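Local coordinates for protein lysyl-trna-dependent l-ysyl-phosphatidylgycerol synthase (Bacillus licheniformis, PDB 4V36) that transfers lysine from lysyl-tRNA to phosphatidylglycerol, a membrane-lipid modification linked to bacterial resistance, at residues E146-F157 against L191-E202. Numbering follows the deposited sequence.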
loop_
_atom_site.group_PDB
_atom_site.type_symbol
_atom_site.label_atom_id
_atom_site.label_comp_id
_atom_site.label_asym_id
_atom_site.label_seq_id
_atom_site.Cartn_x
_atom_site.Cartn_y
_atom_site.Cartn_z
ATOM N N GLU A 146 -9.558 28.579 -8.794
ATOM C CA GLU A 146 -10.912 28.118 -9.080
ATOM C C GLU A 146 -11.690 27.791 -7.805
ATOM O O GLU A 146 -12.857 27.403 -7.864
ATOM C CB GLU A 146 -10.871 26.901 -10.006
ATOM C CG GLU A 146 -10.256 27.197 -11.366
ATOM C CD GLU A 146 -10.254 25.994 -12.288
ATOM O OE1 GLU A 146 -10.883 24.973 -11.940
ATOM O OE2 GLU A 146 -9.620 26.068 -13.361
ATOM N N GLY A 147 -11.038 27.948 -6.658
ATOM C CA GLY A 147 -11.718 27.886 -5.377
ATOM C C GLY A 147 -11.930 26.503 -4.793
ATOM O O GLY A 147 -12.930 26.262 -4.117
ATOM N N TYR A 148 -10.995 25.594 -5.043
ATOM C CA TYR A 148 -11.061 24.266 -4.446
ATOM C C TYR A 148 -10.459 24.282 -3.045
ATOM O O TYR A 148 -9.444 24.935 -2.804
ATOM C CB TYR A 148 -10.348 23.237 -5.327
ATOM C CG TYR A 148 -11.116 22.887 -6.581
ATOM C CD1 TYR A 148 -10.975 23.643 -7.738
ATOM C CD2 TYR A 148 -11.992 21.809 -6.604
ATOM C CE1 TYR A 148 -11.681 23.330 -8.884
ATOM C CE2 TYR A 148 -12.702 21.490 -7.746
ATOM C CZ TYR A 148 -12.543 22.254 -8.883
ATOM O OH TYR A 148 -13.249 21.939 -10.020
ATOM N N THR A 149 -11.095 23.565 -2.123
ATOM C CA THR A 149 -10.639 23.534 -0.738
ATOM C C THR A 149 -10.341 22.112 -0.277
ATOM O O THR A 149 -11.037 21.167 -0.647
ATOM C CB THR A 149 -11.675 24.170 0.207
ATOM O OG1 THR A 149 -12.956 23.566 -0.009
ATOM C CG2 THR A 149 -11.779 25.667 -0.047
ATOM N N PHE A 150 -9.298 21.975 0.536
ATOM C CA PHE A 150 -8.841 20.673 1.008
ATOM C C PHE A 150 -9.147 20.495 2.493
ATOM O O PHE A 150 -8.788 21.342 3.310
ATOM C CB PHE A 150 -7.343 20.521 0.743
ATOM C CG PHE A 150 -6.779 19.195 1.154
ATOM C CD1 PHE A 150 -6.959 18.074 0.362
ATOM C CD2 PHE A 150 -6.052 19.073 2.326
ATOM C CE1 PHE A 150 -6.433 16.854 0.737
ATOM C CE2 PHE A 150 -5.525 17.855 2.705
ATOM C CZ PHE A 150 -5.715 16.745 1.908
ATOM N N HIS A 151 -9.811 19.395 2.837
ATOM C CA HIS A 151 -10.219 19.151 4.218
ATOM C C HIS A 151 -9.948 17.714 4.649
ATOM O O HIS A 151 -10.124 16.777 3.871
ATOM C CB HIS A 151 -11.706 19.467 4.400
ATOM C CG HIS A 151 -12.087 20.855 3.988
ATOM N ND1 HIS A 151 -11.926 21.947 4.814
ATOM C CD2 HIS A 151 -12.627 21.328 2.840
ATOM C CE1 HIS A 151 -12.347 23.032 4.192
ATOM N NE2 HIS A 151 -12.778 22.684 2.992
ATOM N N VAL A 152 -9.523 17.547 5.897
ATOM C CA VAL A 152 -9.315 16.219 6.462
ATOM C C VAL A 152 -10.363 15.926 7.532
ATOM O O VAL A 152 -10.445 16.624 8.543
ATOM C CB VAL A 152 -7.906 16.072 7.068
ATOM C CG1 VAL A 152 -7.784 14.751 7.817
ATOM C CG2 VAL A 152 -6.848 16.174 5.981
ATOM N N GLU A 153 -11.166 14.892 7.300
ATOM C CA GLU A 153 -12.248 14.545 8.216
ATOM C C GLU A 153 -11.860 13.389 9.133
ATOM O O GLU A 153 -11.084 12.513 8.753
ATOM C CB GLU A 153 -13.515 14.192 7.432
ATOM C CG GLU A 153 -13.922 15.239 6.407
ATOM C CD GLU A 153 -14.330 16.555 7.041
ATOM O OE1 GLU A 153 -14.800 16.543 8.198
ATOM O OE2 GLU A 153 -14.181 17.604 6.379
ATOM N N GLN A 154 -12.415 13.392 10.341
ATOM C CA GLN A 154 -12.120 12.361 11.329
ATOM C C GLN A 154 -13.322 11.447 11.547
ATOM O O GLN A 154 -14.461 11.911 11.559
ATOM C CB GLN A 154 -11.705 12.995 12.659
ATOM C CG GLN A 154 -10.562 13.990 12.552
ATOM C CD GLN A 154 -9.231 13.327 12.266
ATOM O OE1 GLN A 154 -9.028 12.154 12.580
ATOM N NE2 GLN A 154 -8.313 14.078 11.670
ATOM N N PRO A 155 -13.068 10.141 11.719
ATOM C CA PRO A 155 -14.130 9.185 12.049
ATOM C C PRO A 155 -14.777 9.526 13.390
ATOM O O PRO A 155 -14.113 10.130 14.234
ATOM C CB PRO A 155 -13.393 7.842 12.111
ATOM C CG PRO A 155 -11.963 8.199 12.346
ATOM C CD PRO A 155 -11.750 9.492 11.623
ATOM N N PRO A 156 -16.048 9.140 13.595
ATOM C CA PRO A 156 -16.886 8.339 12.695
ATOM C C PRO A 156 -17.494 9.142 11.550
ATOM O O PRO A 156 -17.688 10.351 11.674
ATOM C CB PRO A 156 -17.981 7.822 13.626
ATOM C CG PRO A 156 -18.149 8.924 14.614
ATOM C CD PRO A 156 -16.771 9.508 14.825
ATOM N N PHE A 157 -17.796 8.465 10.447
ATOM C CA PHE A 157 -18.391 9.115 9.288
ATOM C C PHE A 157 -19.848 8.699 9.119
ATOM O O PHE A 157 -20.197 7.535 9.315
ATOM C CB PHE A 157 -17.598 8.787 8.021
ATOM C CG PHE A 157 -16.127 9.068 8.138
ATOM C CD1 PHE A 157 -15.658 10.370 8.155
ATOM C CD2 PHE A 157 -15.214 8.030 8.224
ATOM C CE1 PHE A 157 -14.304 10.633 8.260
ATOM C CE2 PHE A 157 -13.859 8.286 8.329
ATOM C CZ PHE A 157 -13.403 9.589 8.346
ATOM N N LEU A 191 -13.064 2.085 6.058
ATOM C CA LEU A 191 -12.994 3.538 5.940
ATOM C C LEU A 191 -13.182 4.256 7.278
ATOM O O LEU A 191 -12.802 5.418 7.422
ATOM C CB LEU A 191 -14.035 4.035 4.935
ATOM C CG LEU A 191 -13.770 3.663 3.475
ATOM C CD1 LEU A 191 -14.873 4.194 2.572
ATOM C CD2 LEU A 191 -12.409 4.180 3.033
ATOM N N GLN A 192 -13.768 3.567 8.253
ATOM C CA GLN A 192 -13.982 4.147 9.577
ATOM C C GLN A 192 -12.717 4.094 10.431
ATOM O O GLN A 192 -12.671 4.664 11.520
ATOM C CB GLN A 192 -15.122 3.427 10.304
ATOM C CG GLN A 192 -16.486 3.550 9.639
ATOM C CD GLN A 192 -17.135 4.902 9.859
ATOM O OE1 GLN A 192 -16.611 5.751 10.579
ATOM N NE2 GLN A 192 -18.290 5.109 9.238
ATOM N N LYS A 193 -11.693 3.411 9.929
ATOM C CA LYS A 193 -10.491 3.141 10.712
ATOM C C LYS A 193 -9.422 4.228 10.592
ATOM O O LYS A 193 -8.384 4.154 11.249
ATOM C CB LYS A 193 -9.891 1.796 10.297
ATOM C CG LYS A 193 -10.793 0.600 10.546
ATOM C CD LYS A 193 -10.940 0.323 12.030
ATOM C CE LYS A 193 -11.793 -0.911 12.279
ATOM N NZ LYS A 193 -13.192 -0.730 11.800
ATOM N N ALA A 194 -9.672 5.232 9.760
ATOM C CA ALA A 194 -8.656 6.242 9.481
ATOM C C ALA A 194 -9.277 7.556 9.016
ATOM O O ALA A 194 -10.409 7.570 8.533
ATOM C CB ALA A 194 -7.677 5.717 8.433
ATOM N N PRO A 195 -8.541 8.670 9.170
ATOM C CA PRO A 195 -9.020 9.959 8.658
ATOM C C PRO A 195 -9.215 9.936 7.147
ATOM O O PRO A 195 -8.517 9.200 6.447
ATOM C CB PRO A 195 -7.901 10.931 9.045
ATOM C CG PRO A 195 -7.228 10.291 10.203
ATOM C CD PRO A 195 -7.292 8.818 9.939
ATOM N N ILE A 196 -10.157 10.732 6.655
ATOM C CA ILE A 196 -10.392 10.830 5.222
ATOM C C ILE A 196 -10.223 12.265 4.747
ATOM O O ILE A 196 -10.897 13.173 5.232
ATOM C CB ILE A 196 -11.796 10.329 4.837
ATOM C CG1 ILE A 196 -11.927 8.835 5.132
ATOM C CG2 ILE A 196 -12.072 10.598 3.366
ATOM C CD1 ILE A 196 -13.279 8.262 4.774
ATOM N N ALA A 197 -9.310 12.462 3.801
ATOM C CA ALA A 197 -9.077 13.780 3.225
ATOM C C ALA A 197 -9.914 13.955 1.968
ATOM O O ALA A 197 -9.934 13.080 1.105
ATOM C CB ALA A 197 -7.602 13.973 2.917
ATOM N N VAL A 198 -10.610 15.082 1.867
ATOM C CA VAL A 198 -11.460 15.344 0.713
ATOM C C VAL A 198 -11.101 16.654 0.019
ATOM O O VAL A 198 -10.550 17.567 0.634
ATOM C CB VAL A 198 -12.953 15.387 1.105
ATOM C CG1 VAL A 198 -13.405 14.036 1.641
ATOM C CG2 VAL A 198 -13.203 16.485 2.127
ATOM N N LEU A 199 -11.411 16.731 -1.270
ATOM C CA LEU A 199 -11.255 17.965 -2.027
ATOM C C LEU A 199 -12.622 18.438 -2.508
ATOM O O LEU A 199 -13.293 17.747 -3.274
ATOM C CB LEU A 199 -10.312 17.767 -3.214
ATOM C CG LEU A 199 -9.941 19.045 -3.969
ATOM C CD1 LEU A 199 -9.060 19.936 -3.108
ATOM C CD2 LEU A 199 -9.261 18.728 -5.293
ATOM N N LYS A 200 -13.032 19.614 -2.048
ATOM C CA LYS A 200 -14.340 20.153 -2.397
ATOM C C LYS A 200 -14.234 21.321 -3.368
ATOM O O LYS A 200 -13.253 22.060 -3.360
ATOM C CB LYS A 200 -15.090 20.599 -1.140
ATOM C CG LYS A 200 -15.461 19.472 -0.192
ATOM C CD LYS A 200 -16.249 20.007 0.992
ATOM C CE LYS A 200 -16.673 18.894 1.933
ATOM N NZ LYS A 200 -17.452 19.420 3.087
ATOM N N SER A 201 -15.256 21.480 -4.202
ATOM C CA SER A 201 -15.342 22.623 -5.102
ATOM C C SER A 201 -15.861 23.839 -4.345
ATOM O O SER A 201 -16.041 23.785 -3.129
ATOM C CB SER A 201 -16.250 22.306 -6.290
ATOM O OG SER A 201 -17.559 21.987 -5.852
ATOM N N GLU A 202 -16.100 24.931 -5.063
ATOM C CA GLU A 202 -16.650 26.139 -4.453
ATOM C C GLU A 202 -18.056 25.900 -3.916
ATOM O O GLU A 202 -18.442 26.456 -2.888
ATOM C CB GLU A 202 -16.670 27.291 -5.458
ATOM C CG GLU A 202 -15.316 27.917 -5.713
ATOM C CD GLU A 202 -15.386 29.053 -6.711
ATOM O OE1 GLU A 202 -16.370 29.106 -7.479
ATOM O OE2 GLU A 202 -14.462 29.894 -6.725
HETATM O O HOH W 1 -14.575 24.930 -7.506
#
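Phe-157 and Gln-192 close one end of this antiparallel strand pair with two hydrogen bonds. The amide oxygen of Gln-192 takes the backbone N-H of Phe-157 on a lone pair (OE1 to N, 3.0 Å), while Gln-192 NE2 donates to Phe-157 O at 3.1 Å; both ends of the amide are thereby engaged and its rotation is fixed. A bend at chi2 (-76°) turns the glutamine back to reach this backbone. The Phe-157 ring is tightly packed on both faces: Pro-155 CA lies over one, and Ile-196 CD1 makes a CH-pi contact with the other, 3.9 Å from the centroid.

Between 149-153 and 196-200, Thr-149 with Lys-200, His-151 with Val-198 and Glu-153 with Ile-196 exchange two backbone bonds each. The pair thus illustrates how an edge strand is held by paired backbone bonds along its middle and by side chain-to-backbone bonds where the strands run out. On one face Phe-150 CZ comes within 3.5 Å of the buried Ala-197 CB, beside buried Leu-199.

The other face is mixed: Ile-196 and Val-198 are buried, whereas partly exposed Thr-149, His-151, Glu-153 and Lys-200 form its looser part, Glu-153 OE2 staying 5.0 Å from Lys-200 NZ. Loosest is the end with exposed Glu-146 and Glu-202, where a water bridges Glu-146 O and Glu-202 N over a face of the Tyr-148 ring.

Within this acetyltransferase-like domain, strand 149-153 forms a sheet edge and 196-200 lies between it and 206-213, Ala-197 bonding to Met-210; helix 236-251 covers the Phe-150 and Leu-199 face, while helix 159-173 packs against Ile-196 and Val-198.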